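Local coordinates for osmolarity sensor protein EnvZ (Escherichia coli, PDB 5XGA) that probably acts as a membrane osmosensor histidine kinase that phosphorylates itself on histidine and passes the signal to the response regulator OmpR, at residues Gln11-Val16 with Val112-Thr117; Leu17-Arg22 with Asp27-Glu32; Thr87-Glu92 with Pro98-Lys103. All coordinates share one frame; numbering follows the deposited sequence.

In the fold
Contacts 1 and 3 lie near the centre of this periplasmic sensor domain and contact 2 farther out. Contacts 1 and 3 are neighbours, with centres about 8 Å apart: strands 99-104 and 110-115 lie side by side in the five-stranded antiparallel sheet. Contacts 1 and 2 share helix 10-24, and their centres are about 16 Å apart. Contact 2 lies about 19 Å from contact 3, centre to centre, although Leu17 of the helix still touches Val100 of the sheet. Along the chain, contact 1 pairs an early helix with the last strand and so encloses the other two, contact 2 closing before contact 3 opens. Helix 10-24 thus joins the central sheet to a small two-stranded outlying hairpin.

Contact 1: Gln11-Val16 with Val112-Thr117; sequences QQFNKV and VRVPLT. With CPS (3-[(3-cholamidopropyl)dimethylammonio]-1-propanesulfonate), chain B.
With CG anti to the backbone N (chi1 -179°), Phe13 directs its ring toward the strand, while Leu116, with its CG likewise anti (chi1 -173°), runs past it in the opposite direction. Here helix 10-24 packs on the C-terminal end of strand 110-115 and the residues that follow it, in the five-stranded antiparallel sheet of an alpha+beta sensor domain. The ring's face is met by a CH-pi contact: Leu116 CA sits over one face of the Phe13 ring, 3.9 Å from its centroid and 16° from the ring normal. Beyond it, the leucine branch follows the base of the ring, with Leu116 CD1 3.7 Å from Phe13 CB. At the ring's edge, Val114 CG1 meets Phe13 CZ at 3.7 Å, and the Pro115 carbonyl approaches obliquely, its O 3.5 Å from the same CZ. Val100, on the neighbouring strand, also touches Phe13. Replacing Phe13 by an alanine is likely to open a gap between helix and sheet and leave Leu116 and Val114 without the aromatic ring they pack on. Earlier in the strand, Val112 lines the pocket of a bound CHAPS molecule, which is hydrogen-bonded by Thr104 and Ser107; the methyl Val112 CG2 lies 3.8 Å from C13 of its steroid.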
loop_
_atom_site.group_PDB
_atom_site.type_symbol
_atom_site.label_atom_id
_atom_site.label_comp_id
_atom_site.label_asym_id
_atom_site.label_seq_id
_atom_site.Cartn_x
_atom_site.Cartn_y
_atom_site.Cartn_z
ATOM N N GLN A 11 -8.430 0.642 -8.654
ATOM C CA GLN A 11 -7.276 0.999 -9.478
ATOM C C GLN A 11 -6.673 2.333 -9.053
ATOM O O GLN A 11 -5.455 2.487 -8.971
ATOM C CB GLN A 11 -7.672 1.051 -10.954
ATOM C CG GLN A 11 -8.260 -0.259 -11.494
ATOM C CD GLN A 11 -9.781 -0.362 -11.322
ATOM O OE1 GLN A 11 -10.343 0.111 -10.334
ATOM N NE2 GLN A 11 -10.448 -0.988 -12.295
ATOM N N GLN A 12 -7.530 3.316 -8.789
ATOM C CA GLN A 12 -7.052 4.614 -8.315
ATOM C C GLN A 12 -6.438 4.505 -6.919
ATOM O O GLN A 12 -5.442 5.172 -6.608
ATOM C CB GLN A 12 -8.204 5.612 -8.292
ATOM C CG GLN A 12 -7.801 7.003 -7.923
ATOM C CD GLN A 12 -8.965 7.943 -8.071
ATOM O OE1 GLN A 12 -10.121 7.526 -7.944
ATOM N NE2 GLN A 12 -8.680 9.210 -8.363
ATOM N N PHE A 13 -7.055 3.679 -6.072
ATOM C CA PHE A 13 -6.566 3.497 -4.712
ATOM C C PHE A 13 -5.175 2.886 -4.718
ATOM O O PHE A 13 -4.308 3.307 -3.959
ATOM C CB PHE A 13 -7.508 2.626 -3.901
ATOM C CG PHE A 13 -7.065 2.429 -2.482
ATOM C CD1 PHE A 13 -7.169 3.454 -1.562
ATOM C CD2 PHE A 13 -6.556 1.216 -2.067
ATOM C CE1 PHE A 13 -6.771 3.267 -0.251
ATOM C CE2 PHE A 13 -6.153 1.026 -0.756
ATOM C CZ PHE A 13 -6.262 2.048 0.147
ATOM N N ASN A 14 -4.971 1.885 -5.574
ATOM C CA ASN A 14 -3.650 1.272 -5.717
ATOM C C ASN A 14 -2.587 2.296 -6.125
ATOM O O ASN A 14 -1.439 2.253 -5.648
ATOM C CB ASN A 14 -3.712 0.128 -6.741
ATOM C CG ASN A 14 -2.532 -0.809 -6.642
ATOM O OD1 ASN A 14 -1.715 -0.922 -7.576
ATOM N ND2 ASN A 14 -2.431 -1.499 -5.510
ATOM N N LYS A 15 -2.956 3.210 -7.020
ATOM C CA LYS A 15 -2.007 4.233 -7.466
ATOM C C LYS A 15 -1.634 5.138 -6.309
ATOM O O LYS A 15 -0.464 5.484 -6.110
ATOM C CB LYS A 15 -2.582 5.080 -8.602
ATOM C CG LYS A 15 -2.855 4.333 -9.891
ATOM C CD LYS A 15 -3.197 5.305 -11.024
ATOM C CE LYS A 15 -1.933 5.747 -11.747
ATOM N NZ LYS A 15 -1.175 4.562 -12.268
ATOM N N VAL A 16 -2.653 5.537 -5.557
ATOM C CA VAL A 16 -2.469 6.394 -4.393
ATOM C C VAL A 16 -1.606 5.710 -3.344
ATOM O O VAL A 16 -0.610 6.261 -2.870
ATOM C CB VAL A 16 -3.821 6.763 -3.774
ATOM C CG1 VAL A 16 -3.619 7.305 -2.367
ATOM C CG2 VAL A 16 -4.543 7.761 -4.674
ATOM N N VAL A 112 1.067 -6.073 4.913
ATOM C CA VAL A 112 0.517 -4.738 5.139
ATOM C C VAL A 112 -0.962 -4.745 4.774
ATOM O O VAL A 112 -1.317 -5.062 3.635
ATOM C CB VAL A 112 1.275 -3.675 4.304
ATOM C CG1 VAL A 112 0.569 -2.345 4.338
ATOM C CG2 VAL A 112 2.720 -3.538 4.802
ATOM N N ARG A 113 -1.821 -4.422 5.741
ATOM C CA ARG A 113 -3.259 -4.401 5.495
ATOM C C ARG A 113 -3.762 -2.975 5.405
ATOM O O ARG A 113 -3.599 -2.199 6.343
ATOM C CB ARG A 113 -4.026 -5.133 6.596
ATOM C CG ARG A 113 -5.536 -5.155 6.339
ATOM C CD ARG A 113 -6.299 -5.545 7.594
ATOM N NE ARG A 113 -7.735 -5.636 7.332
ATOM C CZ ARG A 113 -8.598 -4.640 7.523
ATOM N NH1 ARG A 113 -8.186 -3.470 7.989
ATOM N NH2 ARG A 113 -9.887 -4.822 7.254
ATOM N N VAL A 114 -4.378 -2.638 4.274
ATOM C CA VAL A 114 -4.875 -1.283 4.042
ATOM C C VAL A 114 -6.276 -1.322 3.443
ATOM O O VAL A 114 -6.452 -1.711 2.290
ATOM C CB VAL A 114 -3.945 -0.484 3.090
ATOM C CG1 VAL A 114 -4.308 0.989 3.096
ATOM C CG2 VAL A 114 -2.505 -0.641 3.508
ATOM N N PRO A 115 -7.280 -0.930 4.232
ATOM C CA PRO A 115 -8.654 -0.797 3.733
ATOM C C PRO A 115 -8.792 0.357 2.755
ATOM O O PRO A 115 -8.220 1.431 2.982
ATOM C CB PRO A 115 -9.467 -0.521 5.004
ATOM C CG PRO A 115 -8.502 0.177 5.893
ATOM C CD PRO A 115 -7.171 -0.527 5.643
ATOM N N LEU A 116 -9.534 0.135 1.673
ATOM C CA LEU A 116 -9.897 1.219 0.767
ATOM C C LEU A 116 -10.940 2.098 1.458
ATOM O O LEU A 116 -11.974 1.602 1.898
ATOM C CB LEU A 116 -10.434 0.666 -0.563
ATOM C CG LEU A 116 -10.714 1.655 -1.706
ATOM C CD1 LEU A 116 -10.679 0.929 -3.035
ATOM C CD2 LEU A 116 -12.055 2.347 -1.530
ATOM N N THR A 117 -10.673 3.395 1.569
ATOM C CA THR A 117 -11.608 4.280 2.256
ATOM C C THR A 117 -11.891 5.544 1.469
ATOM O O THR A 117 -11.204 5.848 0.497
ATOM C CB THR A 117 -11.084 4.694 3.645
ATOM O OG1 THR A 117 -9.898 5.478 3.484
ATOM C CG2 THR A 117 -10.757 3.471 4.482
HETATM C C1 CPS B . 6.388 -0.623 3.838
HETATM C C2 CPS B . 6.602 -0.658 5.333
HETATM C C3 CPS B . 8.662 0.822 5.081
HETATM C C4 CPS B . 10.100 1.065 5.473
HETATM C C5 CPS B . 10.274 1.057 6.955
HETATM C C6 CPS B . 9.716 -0.239 7.479
HETATM C C7 CPS B . 10.105 -0.310 8.925
HETATM C C8 CPS B . 11.475 0.330 8.895
HETATM C C9 CPS B . 11.681 0.912 7.497
HETATM C C10 CPS B . 9.587 2.306 7.495
HETATM C C11 CPS B . 5.848 0.518 5.908
HETATM C C12 CPS B . 6.968 -1.841 3.144
HETATM C C13 CPS B . 6.323 -3.090 3.690
HETATM C C14 CPS B . 6.646 -3.185 5.172
HETATM C C15 CPS B . 6.093 -1.985 5.900
HETATM C C16 CPS B . 6.329 -2.127 7.394
HETATM C C17 CPS B . 7.759 -1.786 7.807
HETATM C C18 CPS B . 8.243 -0.459 7.189
HETATM C C19 CPS B . 8.069 -0.443 5.688
HETATM C C20 CPS B . 12.610 2.145 7.521
HETATM C C21 CPS B . 12.692 2.945 6.218
HETATM C C22 CPS B . 14.009 1.782 8.007
HETATM C C23 CPS B . 14.938 2.930 8.362
HETATM C C24 CPS B . 15.933 2.481 9.426
HETATM C C25 CPS B . 16.703 2.651 11.761
HETATM C C26 CPS B . 16.334 3.298 13.111
HETATM C C27 CPS B . 17.202 2.856 14.304
HETATM C C28 CPS B . 17.563 5.010 15.262
HETATM C C29 CPS B . 15.575 3.823 15.791
HETATM C C30 CPS B . 17.609 2.961 16.661
HETATM N N1 CPS B . 15.808 3.004 10.648
HETATM N N2 CPS B . 17.007 3.677 15.517
HETATM O O1 CPS B . 16.831 1.685 9.182
HETATM O O2 CPS B . 6.768 -4.212 2.929
HETATM O O3 CPS B . 8.625 -2.888 7.534
HETATM O O4 CPS B . 10.869 0.019 4.939
#

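Contact 2: Leu17-Arg22 with Asp27-Glu32; sequences LAYEVR and DKLQLE
Leu29 is the apolar centre of this contact, its two methyl groups divided between Arg22 and Tyr19 of the helix. The side chain leaves the strand toward the helix with CG anti to the carbonyl carbon (chi1 -74°). The CD2 methyl of Leu29 packs on Arg22 CG at 3.9 Å and sits over a face of the guanidinium, 3.5 Å from Arg22 NE. The arginine is extended from CG to NE, which lays its aliphatic part and its flat head along the same methyl. The other branch reaches the tyrosine at its outer end: Leu29 CD1 is 3.8 Å from Tyr19 OH, and the two side chains cross at about a right angle.

These side chains bridge helix 10-24 and a small beta hairpin, strands 28-30 and 36-38, which forms a two-stranded sheet separate from the main one. The helix and strand segments run at 119° to each other, their axes coming no nearer than 10.9 Å, and the gap is spanned by long side chains. Leu29 is held in the hairpin by backbone hydrogen bonding with Leu37.

Polar interactions across the interface are slight. Gln30 O lies at the edge of the guanidinium, in its plane, but at 3.7 Å from Arg22 NH2 it makes no hydrogen bond. Glu32 is poorly ordered, and its carboxylate is not in contact with the arginine. Other faces of the helix are covered by different elements: Ala18 and Val21 touch helix 73-83, Glu20 lies against Ile47 and Leu51 of helix 41-51, and Leu17 touches both helices.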
loop_
_atom_site.group_PDB
_atom_site.type_symbol
_atom_site.label_atom_id
_atom_site.label_comp_id
_atom_site.label_asym_id
_atom_site.label_seq_id
_atom_site.Cartn_x
_atom_site.Cartn_y
_atom_site.Cartn_z
ATOM N N LEU A 17 -1.997 4.493 -2.999
ATOM C CA LEU A 17 -1.263 3.689 -2.037
ATOM C C LEU A 17 0.215 3.536 -2.409
ATOM O O LEU A 17 1.103 3.664 -1.561
ATOM C CB LEU A 17 -1.920 2.319 -1.934
ATOM C CG LEU A 17 -1.303 1.311 -0.990
ATOM C CD1 LEU A 17 -1.362 1.831 0.420
ATOM C CD2 LEU A 17 -2.059 -0.007 -1.128
ATOM N N ALA A 18 0.474 3.250 -3.677
ATOM C CA ALA A 18 1.844 3.020 -4.144
ATOM C C ALA A 18 2.719 4.246 -3.929
ATOM O O ALA A 18 3.838 4.152 -3.415
ATOM C CB ALA A 18 1.837 2.626 -5.612
ATOM N N TYR A 19 2.205 5.399 -4.337
ATOM C CA TYR A 19 2.926 6.654 -4.179
ATOM C C TYR A 19 3.224 6.959 -2.724
ATOM O O TYR A 19 4.347 7.321 -2.378
ATOM C CB TYR A 19 2.151 7.818 -4.784
ATOM C CG TYR A 19 3.034 9.035 -4.875
ATOM C CD1 TYR A 19 4.225 8.985 -5.590
ATOM C CD2 TYR A 19 2.714 10.216 -4.216
ATOM C CE1 TYR A 19 5.068 10.084 -5.671
ATOM C CE2 TYR A 19 3.553 11.328 -4.294
ATOM C CZ TYR A 19 4.730 11.249 -5.020
ATOM O OH TYR A 19 5.577 12.332 -5.108
ATOM N N GLU A 20 2.223 6.799 -1.862
ATOM C CA GLU A 20 2.399 7.086 -0.444
ATOM C C GLU A 20 3.305 6.066 0.237
ATOM O O GLU A 20 4.138 6.436 1.050
ATOM C CB GLU A 20 1.030 7.153 0.266
ATOM C CG GLU A 20 0.096 8.167 -0.372
ATOM C CD GLU A 20 -1.040 8.616 0.539
ATOM O OE1 GLU A 20 -1.089 8.184 1.710
ATOM O OE2 GLU A 20 -1.880 9.418 0.085
ATOM N N VAL A 21 3.154 4.780 -0.085
ATOM C CA VAL A 21 4.062 3.789 0.483
ATOM C C VAL A 21 5.504 4.040 0.034
ATOM O O VAL A 21 6.451 3.812 0.792
ATOM C CB VAL A 21 3.655 2.377 0.107
ATOM C CG1 VAL A 21 4.773 1.400 0.463
ATOM C CG2 VAL A 21 2.370 2.019 0.839
ATOM N N ARG A 22 5.661 4.521 -1.189
ATOM C CA ARG A 22 6.988 4.852 -1.695
ATOM C C ARG A 22 7.633 5.909 -0.787
ATOM O O ARG A 22 8.816 5.833 -0.456
ATOM C CB ARG A 22 6.892 5.349 -3.137
ATOM C CG ARG A 22 8.227 5.476 -3.824
ATOM C CD ARG A 22 8.065 5.983 -5.237
ATOM N NE ARG A 22 9.320 6.554 -5.716
ATOM C CZ ARG A 22 9.407 7.415 -6.723
ATOM N NH1 ARG A 22 8.313 7.798 -7.367
ATOM N NH2 ARG A 22 10.593 7.893 -7.083
ATOM N N ASP A 27 13.605 8.556 3.133
ATOM C CA ASP A 27 13.689 9.954 3.527
ATOM C C ASP A 27 14.008 10.840 2.315
ATOM O O ASP A 27 13.979 12.076 2.412
ATOM C CB ASP A 27 14.735 10.145 4.635
ATOM C CG ASP A 27 16.131 9.701 4.215
ATOM O OD1 ASP A 27 16.251 9.014 3.185
ATOM O OD2 ASP A 27 17.104 10.033 4.925
ATOM N N LYS A 28 14.259 10.196 1.175
ATOM C CA LYS A 28 14.588 10.881 -0.081
ATOM C C LYS A 28 14.035 10.133 -1.290
ATOM O O LYS A 28 14.390 8.972 -1.524
ATOM C CB LYS A 28 16.112 11.032 -0.235
ATOM C CG LYS A 28 16.790 11.837 0.859
ATOM C CD LYS A 28 17.414 13.130 0.307
ATOM C CE LYS A 28 18.453 13.721 1.265
ATOM N NZ LYS A 28 17.891 14.059 2.615
ATOM N N LEU A 29 13.155 10.777 -2.050
ATOM C CA LEU A 29 12.729 10.210 -3.328
ATOM C C LEU A 29 13.836 10.430 -4.346
ATOM O O LEU A 29 14.276 11.563 -4.547
ATOM C CB LEU A 29 11.432 10.838 -3.828
ATOM C CG LEU A 29 10.093 10.486 -3.184
ATOM C CD1 LEU A 29 8.976 11.274 -3.876
ATOM C CD2 LEU A 29 9.821 8.988 -3.257
ATOM N N GLN A 30 14.283 9.350 -4.985
ATOM C CA GLN A 30 15.385 9.422 -5.939
ATOM C C GLN A 30 14.823 9.568 -7.337
ATOM O O GLN A 30 14.090 8.703 -7.806
ATOM C CB GLN A 30 16.275 8.178 -5.848
ATOM C CG GLN A 30 17.626 8.424 -5.197
ATOM C CD GLN A 30 18.569 9.179 -6.114
ATOM O OE1 GLN A 30 18.176 9.610 -7.199
ATOM N NE2 GLN A 30 19.818 9.340 -5.686
ATOM N N LEU A 31 15.151 10.671 -8.000
ATOM C CA LEU A 31 14.622 10.902 -9.335
ATOM C C LEU A 31 15.536 10.318 -10.406
ATOM O O LEU A 31 16.731 10.085 -10.184
ATOM C CB LEU A 31 14.395 12.395 -9.587
ATOM C CG LEU A 31 13.208 13.001 -8.832
ATOM C CD1 LEU A 31 12.972 14.439 -9.269
ATOM C CD2 LEU A 31 11.955 12.174 -9.039
ATOM N N GLU A 32 14.934 10.069 -11.563
ATOM C CA GLU A 32 15.626 9.559 -12.734
ATOM C C GLU A 32 16.924 10.317 -12.985
ATOM O O GLU A 32 17.954 9.715 -13.294
ATOM C CB GLU A 32 14.707 9.649 -13.958
ATOM C CG GLU A 32 13.773 10.876 -13.966
ATOM C CD GLU A 32 12.556 10.720 -13.046
ATOM O OE1 GLU A 32 12.389 9.631 -12.453
ATOM O OE2 GLU A 32 11.770 11.688 -12.917
#

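Contact 3: Thr87-Glu92 with Pro98-Lys103; sequences TEVRVE and PVVWLK
Strands 87-92 and 99-103 form an antiparallel beta hairpin, their axes 4.7 Å apart, in which Glu88-Lys103, Arg90-Trp101 and Glu92-Val99 are hydrogen-bonded pairs and Val89-Leu102 and Val91-Val100 non-hydrogen-bonded ones. Each hydrogen-bonded pair is joined by two backbone bonds, for instance Arg90 N to Trp101 O and Trp101 N to Arg90 O, both 2.8 Å.

On the face bearing Trp101, the indole is tied diagonally to the carboxylate of Glu92 at the C-terminal end of the neighbouring strand. Trp101 NE1 donates to Glu92 OE2 over 2.9 Å in a nearly straight bond (169°), the acceptor lying in the ring plane. The CG of Glu92 is trans to the backbone N (chi1 166°) and the chain stays extended, which carries the carboxylate up to the indole edge; the two planes are 17° apart, nearly coplanar. The bond provides a partner for the indole N-H of a buried residue and should limit its rotation. On the same face Arg90 NE forms a salt bridge with Glu88 OE2 at 2.9 Å along its own strand. That oxygen is also hydrogen-bonded to His71, and such paired partners probably favour the charged carboxylate.

The reverse face is largely apolar. Val89 offers one methyl to each of two residues opposite, CG1 meeting Val100 CG1 at 4.0 Å and CG2 meeting Leu102 CD1 at 3.9 Å. Val91 lies beside Pro98, the two side chains pointing the same way.

This valine-rich face lies under two helices: Met79 of helix 73-83 touches Val89 and Leu102, while Leu17 of helix 10-24 touches Val100. Within the sheet, strand 110-115 pairs with the other side of strand 99-104 through Val100 and Leu102, and the edge strand 70-71 pairs with 87-92 at Val91.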
loop_
_atom_site.group_PDB
_atom_site.type_symbol
_atom_site.label_atom_id
_atom_site.label_comp_id
_atom_site.label_asym_id
_atom_site.label_seq_id
_atom_site.Cartn_x
_atom_site.Cartn_y
_atom_site.Cartn_z
ATOM N N THR A 87 6.927 -7.116 -5.481
ATOM C CA THR A 87 5.797 -6.879 -4.603
ATOM C C THR A 87 4.654 -7.831 -4.911
ATOM O O THR A 87 4.519 -8.314 -6.037
ATOM C CB THR A 87 5.320 -5.420 -4.730
ATOM O OG1 THR A 87 6.431 -4.541 -4.504
ATOM C CG2 THR A 87 4.224 -5.120 -3.733
ATOM N N GLU A 88 3.837 -8.108 -3.900
ATOM C CA GLU A 88 2.608 -8.852 -4.090
ATOM C C GLU A 88 1.437 -8.000 -3.581
ATOM O O GLU A 88 1.482 -7.504 -2.466
ATOM C CB GLU A 88 2.666 -10.192 -3.351
ATOM C CG GLU A 88 1.323 -10.877 -3.119
ATOM C CD GLU A 88 0.765 -11.531 -4.355
ATOM O OE1 GLU A 88 0.793 -10.885 -5.419
ATOM O OE2 GLU A 88 0.290 -12.686 -4.262
ATOM N N VAL A 89 0.413 -7.822 -4.410
ATOM C CA VAL A 89 -0.814 -7.169 -3.983
ATOM C C VAL A 89 -1.958 -8.164 -4.099
ATOM O O VAL A 89 -2.197 -8.728 -5.166
ATOM C CB VAL A 89 -1.134 -5.914 -4.825
ATOM C CG1 VAL A 89 -2.550 -5.413 -4.532
ATOM C CG2 VAL A 89 -0.070 -4.803 -4.593
ATOM N N ARG A 90 -2.660 -8.380 -2.995
ATOM C CA ARG A 90 -3.865 -9.204 -3.017
ATOM C C ARG A 90 -5.042 -8.366 -2.556
ATOM O O ARG A 90 -4.874 -7.452 -1.737
ATOM C CB ARG A 90 -3.697 -10.436 -2.128
ATOM C CG ARG A 90 -2.589 -11.364 -2.575
ATOM C CD ARG A 90 -2.683 -12.716 -1.893
ATOM N NE ARG A 90 -1.399 -13.400 -1.970
ATOM C CZ ARG A 90 -1.018 -14.365 -1.145
ATOM N NH1 ARG A 90 -1.837 -14.768 -0.181
ATOM N NH2 ARG A 90 0.180 -14.919 -1.279
ATOM N N VAL A 91 -6.233 -8.646 -3.079
ATOM C CA VAL A 91 -7.391 -7.847 -2.683
ATOM C C VAL A 91 -8.525 -8.714 -2.177
ATOM O O VAL A 91 -8.957 -9.671 -2.837
ATOM C CB VAL A 91 -7.928 -6.971 -3.824
ATOM C CG1 VAL A 91 -9.102 -6.114 -3.314
ATOM C CG2 VAL A 91 -6.817 -6.076 -4.390
ATOM N N GLU A 92 -8.987 -8.351 -0.991
ATOM C CA GLU A 92 -10.114 -8.991 -0.338
ATOM C C GLU A 92 -11.328 -8.160 -0.683
ATOM O O GLU A 92 -11.527 -7.065 -0.139
ATOM C CB GLU A 92 -9.861 -9.077 1.172
ATOM C CG GLU A 92 -11.031 -9.400 2.047
ATOM C CD GLU A 92 -10.634 -9.387 3.509
ATOM O OE1 GLU A 92 -11.471 -9.724 4.365
ATOM O OE2 GLU A 92 -9.469 -9.032 3.802
ATOM N N PRO A 98 -13.308 -2.873 -0.515
ATOM C CA PRO A 98 -12.108 -3.696 -0.674
ATOM C C PRO A 98 -11.077 -3.473 0.437
ATOM O O PRO A 98 -11.006 -2.382 1.019
ATOM C CB PRO A 98 -11.539 -3.239 -2.029
ATOM C CG PRO A 98 -12.622 -2.482 -2.692
ATOM C CD PRO A 98 -13.443 -1.884 -1.597
ATOM N N VAL A 99 -10.307 -4.517 0.725
ATOM C CA VAL A 99 -9.165 -4.425 1.613
ATOM C C VAL A 99 -7.931 -4.894 0.848
ATOM O O VAL A 99 -7.913 -6.005 0.314
ATOM C CB VAL A 99 -9.375 -5.261 2.881
ATOM C CG1 VAL A 99 -8.132 -5.224 3.769
ATOM C CG2 VAL A 99 -10.579 -4.749 3.642
ATOM N N VAL A 100 -6.913 -4.042 0.761
ATOM C CA VAL A 100 -5.693 -4.404 0.046
ATOM C C VAL A 100 -4.701 -5.041 1.006
ATOM O O VAL A 100 -4.510 -4.568 2.135
ATOM C CB VAL A 100 -5.039 -3.182 -0.641
ATOM C CG1 VAL A 100 -3.636 -3.543 -1.170
ATOM C CG2 VAL A 100 -5.937 -2.664 -1.759
ATOM N N TRP A 101 -4.118 -6.149 0.569
ATOM C CA TRP A 101 -3.073 -6.832 1.310
ATOM C C TRP A 101 -1.798 -6.742 0.476
ATOM O O TRP A 101 -1.808 -7.099 -0.695
ATOM C CB TRP A 101 -3.451 -8.293 1.580
ATOM C CG TRP A 101 -4.564 -8.445 2.574
ATOM C CD1 TRP A 101 -5.908 -8.444 2.320
ATOM C CD2 TRP A 101 -4.421 -8.623 3.987
ATOM N NE1 TRP A 101 -6.611 -8.600 3.493
ATOM C CE2 TRP A 101 -5.716 -8.718 4.530
ATOM C CE3 TRP A 101 -3.318 -8.712 4.846
ATOM C CZ2 TRP A 101 -5.940 -8.898 5.895
ATOM C CZ3 TRP A 101 -3.538 -8.891 6.198
ATOM C CH2 TRP A 101 -4.840 -8.980 6.713
ATOM N N LEU A 102 -0.724 -6.253 1.092
ATOM C CA LEU A 102 0.505 -5.907 0.394
ATOM C C LEU A 102 1.697 -6.541 1.099
ATOM O O LEU A 102 1.812 -6.458 2.323
ATOM C CB LEU A 102 0.670 -4.376 0.339
ATOM C CG LEU A 102 2.020 -3.817 -0.091
ATOM C CD1 LEU A 102 2.258 -4.051 -1.580
ATOM C CD2 LEU A 102 2.139 -2.346 0.241
ATOM N N LYS A 103 2.566 -7.192 0.327
ATOM C CA LYS A 103 3.835 -7.678 0.836
ATOM C C LYS A 103 4.938 -7.241 -0.128
ATOM O O LYS A 103 4.741 -7.264 -1.344
ATOM C CB LYS A 103 3.814 -9.209 1.001
ATOM C CG LYS A 103 5.119 -9.774 1.554
ATOM C CD LYS A 103 5.010 -11.245 1.935
ATOM C CE LYS A 103 4.504 -11.416 3.374
ATOM N NZ LYS A 103 4.628 -12.840 3.813
#